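Local coordinates for protein 5-formyl-3-hydroxy-2-methylpyridine 4-carboxylate 5-dehydrogenase (Mesorhizobium japonicum MAFF 303099, PDB 4OM8) that oxidises the vitamin B6 breakdown product 5-formyl-3-hydroxy-2-methylpyridine-4-carboxylate with NAD(+) and can also reduce it with NADH to 4-pyridoxate, at residues A[154-158]-A[159-163]; A[162-165]-A[166-170]; A[205-209]-A[210-214]; A[232-235]-A[236-240]; A[257-260]-A[261-264]. All coordinates share one frame; numbering follows the deposited sequence.

Contact 1 of 5, residues A[154-158]-A[159-163]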
loop_
_atom_site.group_PDB
_atom_site.type_symbol
_atom_site.label_atom_id
_atom_site.label_comp_id
_atom_site.label_asym_id
_atom_site.label_seq_id
_atom_site.Cartn_x
_atom_site.Cartn_y
_atom_site.Cartn_z
ATOM N N GLU A 154 -0.112 12.536 -26.665
ATOM C CA GLU A 154 0.947 13.018 -27.539
ATOM C C GLU A 154 0.700 14.440 -28.048
ATOM O O GLU A 154 1.653 15.199 -28.250
ATOM C CB GLU A 154 1.119 12.057 -28.714
ATOM C CG GLU A 154 2.284 12.389 -29.622
ATOM C CD GLU A 154 3.630 12.112 -28.980
ATOM O OE1 GLU A 154 3.677 11.408 -27.947
ATOM O OE2 GLU A 154 4.649 12.593 -29.520
ATOM N N LYS A 155 -0.567 14.803 -28.222
ATOM C CA LYS A 155 -0.919 16.107 -28.778
ATOM C C LYS A 155 -1.357 17.114 -27.717
ATOM O O LYS A 155 -1.665 18.256 -28.037
ATOM C CB LYS A 155 -2.040 15.951 -29.818
ATOM C CG LYS A 155 -1.664 15.157 -31.066
ATOM C CD LYS A 155 -2.839 15.144 -32.052
ATOM C CE LYS A 155 -2.511 14.366 -33.322
ATOM N NZ LYS A 155 -1.295 14.889 -34.003
ATOM N N THR A 156 -1.398 16.701 -26.454
ATOM C CA THR A 156 -1.854 17.610 -25.402
ATOM C C THR A 156 -0.869 18.757 -25.172
ATOM O O THR A 156 0.335 18.536 -25.048
ATOM C CB THR A 156 -2.065 16.865 -24.063
ATOM O OG1 THR A 156 -3.008 15.801 -24.244
ATOM C CG2 THR A 156 -2.573 17.800 -22.990
ATOM N N ALA A 157 -1.380 19.986 -25.127
ATOM C CA ALA A 157 -0.527 21.136 -24.850
ATOM C C ALA A 157 -0.047 21.097 -23.410
ATOM O O ALA A 157 -0.813 20.774 -22.507
ATOM C CB ALA A 157 -1.272 22.433 -25.116
ATOM N N PRO A 158 1.235 21.417 -23.189
ATOM C CA PRO A 158 1.740 21.533 -21.819
ATOM C C PRO A 158 0.884 22.487 -20.982
ATOM O O PRO A 158 0.679 22.215 -19.800
ATOM C CB PRO A 158 3.158 22.078 -22.018
ATOM C CG PRO A 158 3.567 21.499 -23.329
ATOM C CD PRO A 158 2.313 21.524 -24.188
ATOM N N GLN A 159 0.375 23.556 -21.589
ATOM C CA GLN A 159 -0.502 24.500 -20.895
ATOM C C GLN A 159 -1.775 23.833 -20.359
ATOM O O GLN A 159 -2.284 24.202 -19.309
ATOM C CB GLN A 159 -0.884 25.649 -21.831
ATOM C CG GLN A 159 0.266 26.601 -22.175
ATOM C CD GLN A 159 1.279 26.001 -23.143
ATOM O OE1 GLN A 159 0.992 25.026 -23.846
ATOM N NE2 GLN A 159 2.475 26.584 -23.180
ATOM N N THR A 160 -2.276 22.839 -21.081
ATOM C CA THR A 160 -3.479 22.130 -20.660
ATOM C C THR A 160 -3.203 21.353 -19.385
ATOM O O THR A 160 -3.984 21.387 -18.419
ATOM C CB THR A 160 -3.964 21.191 -21.767
ATOM O OG1 THR A 160 -4.275 21.983 -22.924
ATOM C CG2 THR A 160 -5.197 20.383 -21.324
ATOM N N VAL A 161 -2.065 20.668 -19.379
ATOM C CA VAL A 161 -1.640 19.927 -18.201
ATOM C C VAL A 161 -1.449 20.872 -17.020
ATOM O O VAL A 161 -1.934 20.604 -15.914
ATOM C CB VAL A 161 -0.336 19.143 -18.479
ATOM C CG1 VAL A 161 0.219 18.538 -17.209
ATOM C CG2 VAL A 161 -0.574 18.054 -19.531
ATOM N N ALA A 162 -0.776 21.995 -17.251
ATOM C CA ALA A 162 -0.543 22.928 -16.155
ATOM C C ALA A 162 -1.854 23.498 -15.608
ATOM O O ALA A 162 -2.012 23.626 -14.406
ATOM C CB ALA A 162 0.372 24.043 -16.600
ATOM N N THR A 163 -2.797 23.805 -16.491
ATOM C CA THR A 163 -4.067 24.391 -16.058
ATOM C C THR A 163 -4.873 23.427 -15.183
ATOM O O THR A 163 -5.444 23.830 -14.175
ATOM C CB THR A 163 -4.919 24.824 -17.263
ATOM O OG1 THR A 163 -4.228 25.852 -17.990
ATOM C CG2 THR A 163 -6.279 25.367 -16.800
#
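Thr156 and Thr160 have nearly the same first torsion (chi1 -58° and -61°), which sets each CG2 opposite its own backbone N. The Thr156 methyl, CG2, thereby reaches forward to the first turn of the helix, 3.9 Å from CB of Thr160 and 4.0 Å from CG2 of Val161; it meets both side chains at about a right angle. Threonine suits this place, its methyl for packing and its hydroxyl for the backbone nearby. Ala157 is the N-cap residue, and its carbonyl starts the helix: Thr160 N binds Ala157 O at 2.9 Å from above the carbonyl plane, while Val161 N makes a weak, longer bond to the same oxygen. Pro158, without an N-H to give, fits the first helical position, and its O takes a bond from Ala162 N at 2.9 Å. Gln159 folds back at chi2 (73°), placing OE1 3.7 Å from CB of Ala157. The hydroxyls find their partners beyond the two segments: Thr156 OG1 bonds to Met133 O and Thr160 OG1 to Glu131 O. Both threonines also rest on Val134, so the start of helix 158-170 is fastened beside strand 133-137, with Thr160 reaching Ile110 of strand 110-113.

Contact 2 of 5, residues A[162-165]-A[166-170]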
loop_
_atom_site.group_PDB
_atom_site.type_symbol
_atom_site.label_atom_id
_atom_site.label_comp_id
_atom_site.label_asym_id
_atom_site.label_seq_id
_atom_site.Cartn_x
_atom_site.Cartn_y
_atom_site.Cartn_z
ATOM N N ALA A 162 -0.776 21.995 -17.251
ATOM C CA ALA A 162 -0.543 22.928 -16.155
ATOM C C ALA A 162 -1.854 23.498 -15.608
ATOM O O ALA A 162 -2.012 23.626 -14.406
ATOM C CB ALA A 162 0.372 24.043 -16.600
ATOM N N THR A 163 -2.797 23.805 -16.491
ATOM C CA THR A 163 -4.067 24.391 -16.058
ATOM C C THR A 163 -4.873 23.427 -15.183
ATOM O O THR A 163 -5.444 23.830 -14.175
ATOM C CB THR A 163 -4.919 24.824 -17.263
ATOM O OG1 THR A 163 -4.228 25.852 -17.990
ATOM C CG2 THR A 163 -6.279 25.367 -16.800
ATOM N N ILE A 164 -4.916 22.152 -15.566
ATOM C CA ILE A 164 -5.633 21.165 -14.759
ATOM C C ILE A 164 -4.879 20.861 -13.454
ATOM O O ILE A 164 -5.496 20.737 -12.395
ATOM C CB ILE A 164 -5.883 19.882 -15.580
ATOM C CG1 ILE A 164 -6.833 20.198 -16.739
ATOM C CG2 ILE A 164 -6.425 18.751 -14.707
ATOM C CD1 ILE A 164 -8.180 20.774 -16.310
ATOM N N ARG A 165 -3.549 20.763 -13.510
ATOM C CA ARG A 165 -2.748 20.636 -12.284
ATOM C C ARG A 165 -3.092 21.760 -11.323
ATOM O O ARG A 165 -3.328 21.533 -10.146
ATOM C CB ARG A 165 -1.249 20.666 -12.594
ATOM C CG ARG A 165 -0.361 20.793 -11.357
ATOM C CD ARG A 165 1.120 20.752 -11.711
ATOM N NE ARG A 165 1.961 20.919 -10.521
ATOM C CZ ARG A 165 2.345 22.098 -10.031
ATOM N NH1 ARG A 165 1.986 23.229 -10.629
ATOM N NH2 ARG A 165 3.110 22.148 -8.945
ATOM N N ASP A 166 -3.142 22.976 -11.858
ATOM C CA ASP A 166 -3.417 24.169 -11.061
ATOM C C ASP A 166 -4.824 24.165 -10.471
ATOM O O ASP A 166 -5.018 24.518 -9.311
ATOM C CB ASP A 166 -3.214 25.420 -11.924
ATOM C CG ASP A 166 -3.328 26.689 -11.129
ATOM O OD1 ASP A 166 -2.573 26.835 -10.148
ATOM O OD2 ASP A 166 -4.178 27.529 -11.493
ATOM N N LEU A 167 -5.805 23.751 -11.270
ATOM C CA LEU A 167 -7.183 23.660 -10.790
ATOM C C LEU A 167 -7.278 22.726 -9.586
ATOM O O LEU A 167 -7.895 23.039 -8.573
ATOM C CB LEU A 167 -8.104 23.165 -11.914
ATOM C CG LEU A 167 -9.546 22.872 -11.497
ATOM C CD1 LEU A 167 -10.270 24.171 -11.092
ATOM C CD2 LEU A 167 -10.314 22.121 -12.587
ATOM N N ILE A 168 -6.643 21.571 -9.714
ATOM C CA ILE A 168 -6.656 20.565 -8.665
ATOM C C ILE A 168 -6.020 21.107 -7.387
ATOM O O ILE A 168 -6.595 20.977 -6.304
ATOM C CB ILE A 168 -5.938 19.278 -9.158
ATOM C CG1 ILE A 168 -6.746 18.641 -10.301
ATOM C CG2 ILE A 168 -5.777 18.273 -8.024
ATOM C CD1 ILE A 168 -5.984 17.572 -11.093
ATOM N N ARG A 169 -4.842 21.719 -7.505
ATOM C CA ARG A 169 -4.189 22.332 -6.354
ATOM C C ARG A 169 -5.046 23.447 -5.738
ATOM O O ARG A 169 -5.140 23.570 -4.514
ATOM C CB ARG A 169 -2.823 22.874 -6.778
ATOM C CG ARG A 169 -1.856 23.210 -5.667
ATOM C CD ARG A 169 -0.562 23.735 -6.279
ATOM N NE ARG A 169 -0.808 24.236 -7.629
ATOM C CZ ARG A 169 0.100 24.825 -8.399
ATOM N NH1 ARG A 169 1.340 24.994 -7.955
ATOM N NH2 ARG A 169 -0.235 25.239 -9.619
ATOM N N SER A 170 -5.671 24.254 -6.591
ATOM C CA SER A 170 -6.438 25.408 -6.102
ATOM C C SER A 170 -7.587 25.048 -5.176
ATOM O O SER A 170 -8.009 25.877 -4.378
ATOM C CB SER A 170 -6.991 26.225 -7.269
ATOM O OG SER A 170 -8.135 25.615 -7.841
HETATM O O HOH W 1 -6.410 26.330 -13.227
HETATM O O HOH W 2 2.695 26.153 -10.267
#
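Arg165 and Arg169, one helical turn apart, bring their guanidinium groups together with the planes 63° apart. In this one of two conformers of Arg169, NH1 of Arg165 stands over one face of the Arg169 group, 3.2 Å from Arg169 NH2, a close meeting of like charges. Two neighbours are likely to ease it. A water at the in-plane edge of both groups accepts from Arg165 NH1 and from Arg169 NH1 (2.9 Å), and Asp166 OD1 forms a salt bridge with Arg169 NH2 at 2.9 Å, though as a hydrogen bond it is weak and bent. Arg165 is extended, whereas Arg169 curls at chi3 (22°), which carries its end back to Asp166 and Arg165. A second water spans Thr163 O and Asp166 OD2. Beneath these side chains run the regular i to i+4 helical hydrogen bonds, including Arg169 N to Arg165 O at 3.0 Å. On another side of the helix Ile164 CG2 meets Ile168 CD1 at 3.8 Å, their branched chains suited to a buried surface. Both isoleucines touch Val150 of strand 147-151 and Met136 of strand 133-137; Ile168 and Arg165 also reach Pro175, in the beta-alpha-beta crossover in which helix 158-170 joins strand 147-151 to strand 174-178.

Contact 3 of 5, residues A[205-209]-A[210-214]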
loop_
_atom_site.group_PDB
_atom_site.type_symbol
_atom_site.label_atom_id
_atom_site.label_comp_id
_atom_site.label_asym_id
_atom_site.label_seq_id
_atom_site.Cartn_x
_atom_site.Cartn_y
_atom_site.Cartn_z
ATOM N N GLY A 205 -0.377 -21.342 -3.951
ATOM C CA GLY A 205 -0.506 -21.950 -2.635
ATOM C C GLY A 205 0.522 -21.531 -1.601
ATOM O O GLY A 205 0.776 -22.263 -0.640
ATOM N N VAL A 206 1.111 -20.356 -1.783
ATOM C CA VAL A 206 2.067 -19.855 -0.803
ATOM C C VAL A 206 1.327 -19.315 0.416
ATOM O O VAL A 206 1.847 -19.358 1.521
ATOM C CB VAL A 206 2.991 -18.774 -1.423
ATOM C CG1 VAL A 206 3.964 -18.202 -0.384
ATOM C CG2 VAL A 206 3.762 -19.368 -2.619
ATOM N N ILE A 207 0.100 -18.834 0.230
ATOM C CA ILE A 207 -0.605 -18.166 1.329
ATOM C C ILE A 207 -2.103 -18.100 1.025
ATOM O O ILE A 207 -2.489 -17.918 -0.135
ATOM C CB ILE A 207 -0.007 -16.747 1.569
ATOM C CG1 ILE A 207 -0.588 -16.088 2.815
ATOM C CG2 ILE A 207 -0.184 -15.837 0.329
ATOM C CD1 ILE A 207 0.177 -14.807 3.217
ATOM N N ASP A 208 -2.935 -18.293 2.050
ATOM C CA ASP A 208 -4.393 -18.183 1.895
ATOM C C ASP A 208 -4.761 -16.729 1.602
ATOM O O ASP A 208 -4.062 -15.820 2.043
ATOM C CB ASP A 208 -5.120 -18.692 3.148
ATOM C CG ASP A 208 -5.032 -20.204 3.305
ATOM O OD1 ASP A 208 -4.794 -20.899 2.299
ATOM O OD2 ASP A 208 -5.186 -20.691 4.444
ATOM N N PRO A 209 -5.851 -16.492 0.853
ATOM C CA PRO A 209 -6.123 -15.119 0.402
ATOM C C PRO A 209 -6.400 -14.155 1.555
ATOM O O PRO A 209 -5.983 -12.999 1.468
ATOM C CB PRO A 209 -7.357 -15.270 -0.493
ATOM C CG PRO A 209 -7.969 -16.572 -0.109
ATOM C CD PRO A 209 -6.826 -17.455 0.314
ATOM N N GLU A 210 -7.057 -14.613 2.618
ATOM C CA GLU A 210 -7.317 -13.701 3.731
ATOM C C GLU A 210 -6.022 -13.366 4.466
ATOM O O GLU A 210 -5.873 -12.262 5.001
ATOM C CB GLU A 210 -8.360 -14.276 4.697
ATOM C CG GLU A 210 -7.890 -15.440 5.536
ATOM C CD GLU A 210 -8.013 -16.788 4.840
ATOM O OE1 GLU A 210 -8.074 -17.801 5.567
ATOM O OE2 GLU A 210 -8.053 -16.847 3.591
ATOM N N ASP A 211 -5.075 -14.302 4.482
ATOM C CA ASP A 211 -3.775 -14.050 5.101
ATOM C C ASP A 211 -2.892 -13.159 4.223
ATOM O O ASP A 211 -2.116 -12.351 4.729
ATOM C CB ASP A 211 -3.063 -15.366 5.392
ATOM C CG ASP A 211 -3.782 -16.192 6.433
ATOM O OD1 ASP A 211 -4.540 -15.610 7.244
ATOM O OD2 ASP A 211 -3.597 -17.429 6.437
ATOM N N LEU A 212 -3.009 -13.318 2.908
ATOM C CA LEU A 212 -2.386 -12.386 1.977
ATOM C C LEU A 212 -2.832 -10.958 2.325
ATOM O O LEU A 212 -2.016 -10.037 2.428
ATOM C CB LEU A 212 -2.773 -12.744 0.529
ATOM C CG LEU A 212 -2.219 -11.952 -0.664
ATOM C CD1 LEU A 212 -2.825 -10.543 -0.820
ATOM C CD2 LEU A 212 -0.701 -11.899 -0.628
ATOM N N ASP A 213 -4.134 -10.776 2.509
ATOM C CA ASP A 213 -4.652 -9.448 2.804
ATOM C C ASP A 213 -4.140 -8.913 4.144
ATOM O O ASP A 213 -3.749 -7.756 4.226
ATOM C CB ASP A 213 -6.179 -9.452 2.759
ATOM C CG ASP A 213 -6.708 -9.376 1.334
ATOM O OD1 ASP A 213 -5.887 -9.460 0.388
ATOM O OD2 ASP A 213 -7.940 -9.233 1.163
ATOM N N THR A 214 -4.114 -9.743 5.183
ATOM C CA THR A 214 -3.549 -9.303 6.460
ATOM C C THR A 214 -2.101 -8.871 6.288
ATOM O O THR A 214 -1.663 -7.829 6.790
ATOM C CB THR A 214 -3.637 -10.427 7.487
ATOM O OG1 THR A 214 -5.020 -10.728 7.706
ATOM C CG2 THR A 214 -2.955 -10.034 8.809
HETATM O O HOH W 3 -1.771 -18.897 4.864
HETATM O O HOH W 4 -5.826 -19.192 6.757
#
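Ile207 lies against the first turn of the helix that follows it, touching Asp211 and Leu212. From its CB two branches part. CG2 heads for Leu212 and comes 4.0 Å from CB of that residue, the two side chains meeting at about a right angle. CG1, trans to the backbone N (chi1 -173°), passes 3.6 Å from CB of Asp211. The chain then continues extended, and the terminal CD1 ends over the backbone, 3.5 Å from Leu212 N. A branched, wholly apolar residue suits this buried position because its two arms cover neighbouring parts of one helical turn. An alanine here would lose both arms and would probably leave a gap beside Leu212 and the CB of Asp211, with less to hold the loop against the helix.

Asp208 occupies the N-cap position, but its carboxylate makes no capping bond. Its carbonyl begins the helical pattern instead, accepting from Leu212 N at 2.8 Å nearly along the C=O axis. The Asp208 and Asp211 side chains run side by side, and their OD2 atoms are 4.1 Å apart. One water donates to Asp211 OD2 while accepting from Asp208 N (3.1 Å), so it links the loop backbone to the helix. These two like-charged carboxylates lie at the N-terminal end of a helix, whose dipole would probably ease their closeness.

Pro209 begins helix 209-226 of the C-terminal helical domain. Leu212 packs on Ala198 and Val202 of helix 187-203, while Ile207 meets Val177 of the second subunit, and Asp213 binds the Met230 and Ala231 amides of that subunit, at the start of its helix 229-236.

Contact 4 of 5, residues A[232-235]-A[236-240]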
loop_
_atom_site.group_PDB
_atom_site.type_symbol
_atom_site.label_atom_id
_atom_site.label_comp_id
_atom_site.label_asym_id
_atom_site.label_seq_id
_atom_site.Cartn_x
_atom_site.Cartn_y
_atom_site.Cartn_z
ATOM N N LEU A 232 10.454 5.382 1.304
ATOM C CA LEU A 232 10.665 4.129 2.010
ATOM C C LEU A 232 12.017 3.517 1.628
ATOM O O LEU A 232 12.723 2.979 2.486
ATOM C CB LEU A 232 9.527 3.141 1.714
ATOM C CG LEU A 232 9.557 1.854 2.540
ATOM C CD1 LEU A 232 9.292 2.168 4.005
ATOM C CD2 LEU A 232 8.566 0.813 2.028
ATOM N N LEU A 233 12.367 3.576 0.343
ATOM C CA LEU A 233 13.701 3.173 -0.095
ATOM C C LEU A 233 14.774 3.937 0.679
ATOM O O LEU A 233 15.764 3.345 1.121
ATOM C CB LEU A 233 13.872 3.399 -1.600
ATOM C CG LEU A 233 13.066 2.462 -2.501
ATOM C CD1 LEU A 233 13.271 2.823 -3.967
ATOM C CD2 LEU A 233 13.430 0.991 -2.251
ATOM N N ASP A 234 14.573 5.242 0.865
ATOM C CA ASP A 234 15.536 6.043 1.621
ATOM C C ASP A 234 15.623 5.595 3.083
ATOM O O ASP A 234 16.694 5.638 3.675
ATOM C CB ASP A 234 15.188 7.530 1.546
ATOM C CG ASP A 234 15.603 8.158 0.239
ATOM O OD1 ASP A 234 16.284 7.479 -0.575
ATOM O OD2 ASP A 234 15.240 9.333 0.044
ATOM N N MET A 235 14.505 5.157 3.663
ATOM C CA MET A 235 14.514 4.672 5.043
ATOM C C MET A 235 15.217 3.331 5.165
ATOM O O MET A 235 15.985 3.109 6.101
ATOM C CB MET A 235 13.092 4.529 5.582
ATOM C CG MET A 235 12.363 5.816 5.806
ATOM S SD MET A 235 10.693 5.428 6.337
ATOM C CE MET A 235 11.066 4.233 7.596
ATOM N N ALA A 236 14.925 2.427 4.236
ATOM C CA ALA A 236 15.491 1.086 4.260
ATOM C C ALA A 236 16.969 1.124 3.929
ATOM O O ALA A 236 17.748 0.299 4.405
ATOM C CB ALA A 236 14.754 0.173 3.280
ATOM N N GLY A 237 17.338 2.085 3.092
ATOM C CA GLY A 237 18.693 2.182 2.577
ATOM C C GLY A 237 18.751 1.687 1.146
ATOM O O GLY A 237 18.345 0.560 0.847
ATOM N N LEU A 238 19.248 2.525 0.238
ATOM C CA LEU A 238 19.321 2.096 -1.155
ATOM C C LEU A 238 20.378 1.004 -1.340
ATOM O O LEU A 238 20.306 0.224 -2.305
ATOM C CB LEU A 238 19.597 3.290 -2.075
ATOM C CG LEU A 238 18.465 4.320 -2.197
ATOM C CD1 LEU A 238 18.874 5.490 -3.081
ATOM C CD2 LEU A 238 17.237 3.661 -2.763
ATOM N N ASP A 239 21.345 0.937 -0.422
ATOM C CA ASP A 239 22.307 -0.156 -0.423
ATOM C C ASP A 239 21.596 -1.482 -0.165
ATOM O O ASP A 239 21.889 -2.495 -0.804
ATOM C CB ASP A 239 23.422 0.096 0.613
ATOM C CG ASP A 239 22.894 0.426 2.007
ATOM O OD1 ASP A 239 21.784 0.979 2.147
ATOM O OD2 ASP A 239 23.628 0.159 2.987
ATOM N N ILE A 240 20.639 -1.463 0.756
ATOM C CA ILE A 240 19.865 -2.660 1.059
ATOM C C ILE A 240 18.967 -3.027 -0.124
ATOM O O ILE A 240 18.907 -4.188 -0.550
ATOM C CB ILE A 240 19.020 -2.456 2.322
ATOM C CG1 ILE A 240 19.928 -2.191 3.535
ATOM C CG2 ILE A 240 18.095 -3.653 2.540
ATOM C CD1 ILE A 240 21.011 -3.216 3.739
#
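The apolar meeting across the turn is made by CD2 of Leu238, which rests 3.6 Å from CB of Leu233. In Leu238, CG swings to the side of the backbone N, away from the carbonyl carbon, which directs its branched end back toward the preceding helix. Leucine suits this buried place, since one methyl can be given to Leu233 while the other, CD1, lies alongside Asp234, 4.1 Å from OD1. The Asp234 and Leu238 side chains point the same way. A serine in place of Leu238 would lose both methyls and would probably leave a gap beside Leu233 CB and Asp234.

Backbone hydrogen bonds form the second kind of interaction. Ala236 N reaches Leu232 O at 2.9 Å, a nearly straight helical bond. Gly237 N still finds Leu233 O at 2.8 Å, but the bond is more bent, with an N-H...O angle of 138°, where the chain leaves the helix. Gly237 has a positive phi, 103°, and a side chain there would be jammed against the carbonyl oxygen of Ala236 and would collide with Asp239 OD1; glycine is therefore the fitting residue.

The polar interactions lead to the second subunit. Asp234 is buried, and its carboxylate is satisfied there by Tyr282 OH and by the amides of Met279 and Phe280, while Asp239 forms a salt bridge with Lys274 of that subunit.

Gly237 ends helix 229-236 and is at the same time the N-cap residue of helix 238-251, a tight glycine turn between consecutive helices, within the all-helical C-terminal part of the 3-hydroxyacyl-CoA dehydrogenase family, whose helices contribute to the dimer contact here.

Contact 5 of 5, residues A[257-260]-A[261-264]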
loop_
_atom_site.group_PDB
_atom_site.type_symbol
_atom_site.label_atom_id
_atom_site.label_comp_id
_atom_site.label_asym_id
_atom_site.label_seq_id
_atom_site.Cartn_x
_atom_site.Cartn_y
_atom_site.Cartn_z
ATOM N N ASP A 257 -0.179 -12.270 -18.837
ATOM C CA ASP A 257 -1.573 -12.496 -19.247
ATOM C C ASP A 257 -2.458 -12.643 -18.016
ATOM O O ASP A 257 -2.036 -12.282 -16.918
ATOM C CB ASP A 257 -1.681 -13.738 -20.142
ATOM C CG ASP A 257 -1.154 -14.998 -19.472
ATOM O OD1 ASP A 257 -0.836 -14.964 -18.269
ATOM O OD2 ASP A 257 -1.066 -16.044 -20.154
ATOM N N VAL A 258 -3.669 -13.177 -18.182
ATOM C CA VAL A 258 -4.581 -13.316 -17.049
ATOM C C VAL A 258 -4.211 -14.559 -16.245
ATOM O O VAL A 258 -3.946 -15.618 -16.810
ATOM C CB VAL A 258 -6.057 -13.397 -17.497
ATOM C CG1 VAL A 258 -6.988 -13.419 -16.281
ATOM C CG2 VAL A 258 -6.395 -12.230 -18.383
ATOM N N ALA A 259 -4.159 -14.412 -14.925
ATOM C CA ALA A 259 -3.846 -15.527 -14.037
ATOM C C ALA A 259 -4.924 -16.594 -14.109
ATOM O O ALA A 259 -6.116 -16.272 -14.156
ATOM C CB ALA A 259 -3.696 -15.032 -12.607
ATOM N N PRO A 260 -4.519 -17.873 -14.122
ATOM C CA PRO A 260 -5.489 -18.974 -14.162
ATOM C C PRO A 260 -6.599 -18.889 -13.108
ATOM O O PRO A 260 -7.756 -19.178 -13.431
ATOM C CB PRO A 260 -4.616 -20.202 -13.921
ATOM C CG PRO A 260 -3.305 -19.832 -14.549
ATOM C CD PRO A 260 -3.133 -18.344 -14.307
ATOM N N MET A 261 -6.261 -18.495 -11.885
ATOM C CA MET A 261 -7.251 -18.405 -10.819
ATOM C C MET A 261 -8.295 -17.334 -11.138
ATOM O O MET A 261 -9.475 -17.485 -10.826
ATOM C CB MET A 261 -6.567 -18.102 -9.484
ATOM C CG MET A 261 -7.520 -17.848 -8.329
ATOM S SD MET A 261 -6.649 -17.543 -6.770
ATOM C CE MET A 261 -5.660 -16.111 -7.140
ATOM N N VAL A 262 -7.860 -16.251 -11.771
ATOM C CA VAL A 262 -8.795 -15.195 -12.151
ATOM C C VAL A 262 -9.707 -15.674 -13.291
ATOM O O VAL A 262 -10.906 -15.379 -13.290
ATOM C CB VAL A 262 -8.036 -13.902 -12.561
ATOM C CG1 VAL A 262 -8.967 -12.854 -13.181
ATOM C CG2 VAL A 262 -7.332 -13.313 -11.352
ATOM N N LEU A 263 -9.146 -16.413 -14.254
ATOM C CA LEU A 263 -9.964 -17.008 -15.316
ATOM C C LEU A 263 -10.980 -17.986 -14.732
ATOM O O LEU A 263 -12.127 -18.030 -15.156
ATOM C CB LEU A 263 -9.077 -17.714 -16.354
ATOM C CG LEU A 263 -8.221 -16.766 -17.191
ATOM C CD1 LEU A 263 -7.257 -17.546 -18.085
ATOM C CD2 LEU A 263 -9.098 -15.828 -18.022
ATOM N N GLU A 264 -10.558 -18.767 -13.742
ATOM C CA GLU A 264 -11.440 -19.743 -13.108
ATOM C C GLU A 264 -12.608 -19.068 -12.387
ATOM O O GLU A 264 -13.761 -19.476 -12.539
ATOM C CB GLU A 264 -10.644 -20.619 -12.132
ATOM C CG GLU A 264 -11.469 -21.706 -11.465
ATOM C CD GLU A 264 -10.629 -22.658 -10.638
ATOM O OE1 GLU A 264 -11.049 -23.821 -10.468
ATOM O OE2 GLU A 264 -9.556 -22.242 -10.151
#
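Slanting across Leu263, Val258 presents its CG1 methyl to the isobutyl end of the leucine. CG1 of Val258 is 3.6 Å from CD2 of Leu263, and the CB of Val258 also lies near that methyl. With CG1 anti to the main-chain N (chi1 -175°), the same methyl of Val258 serves a second neighbour: it is 3.7 Å from CG1 of Val262. One branch thus sits between two consecutive residues of the helical turn. Beta-branched valine suits the place, being compact and restricted in its rotation. Ala259 adds a looser touch, its CB 4.2 Å from CG2 of Val262, and a small residue is consistent with the closeness of Val199 and Glu203 of helix 187-203.

This is the N-terminal turn of helix 260-267 in the C-terminal helical domain, with Ala259 at the N-cap position and Pro260 as first helical residue, where the missing N-H costs nothing. The Ala259 carbonyl receives Leu263 N at 3.0 Å with the N-H...O angle at 163°; Val262 N adds a weak bond to the same oxygen, bent to 122°. Pro260 O in turn accepts from Glu264 N at 2.8 Å. Alanine has no side chain able to cap the amides of the first turn, but Glu203 OE2, from helix 187-203, accepts from Met261 N and takes up that task from outside the turn.

The hydrophobic side chains also face the dimer partner. Val258 packs on Ser246 of the second subunit, Val262 on Tyr241 and Leu263 on Lys242 of the same subunit, all three on its helix 238-251, while Asp257 O accepts from Asn249 ND2 of that helix.

From the N terminus, contact 1 comes first, closing the loop after strand 147-151 onto the start of helix 158-170; contact 2 continues along that helix, sharing Ala162 and Thr163 with it, and together they serve the crossover to strand 174-178 in the NAD-binding domain. The other three follow in series in the C-terminal helical domain, none nested or crossing. Contact 3 closes the loop between helices 187-203 and 209-226, contact 4 the turn between helices 229-236 and 238-251, and contact 5 the entry to helix 260-267. Contacts 3 and 5 have centres about 17 Å apart, and contacts 3, 4 and 5 all touch the second subunit, unlike contacts 1 and 2.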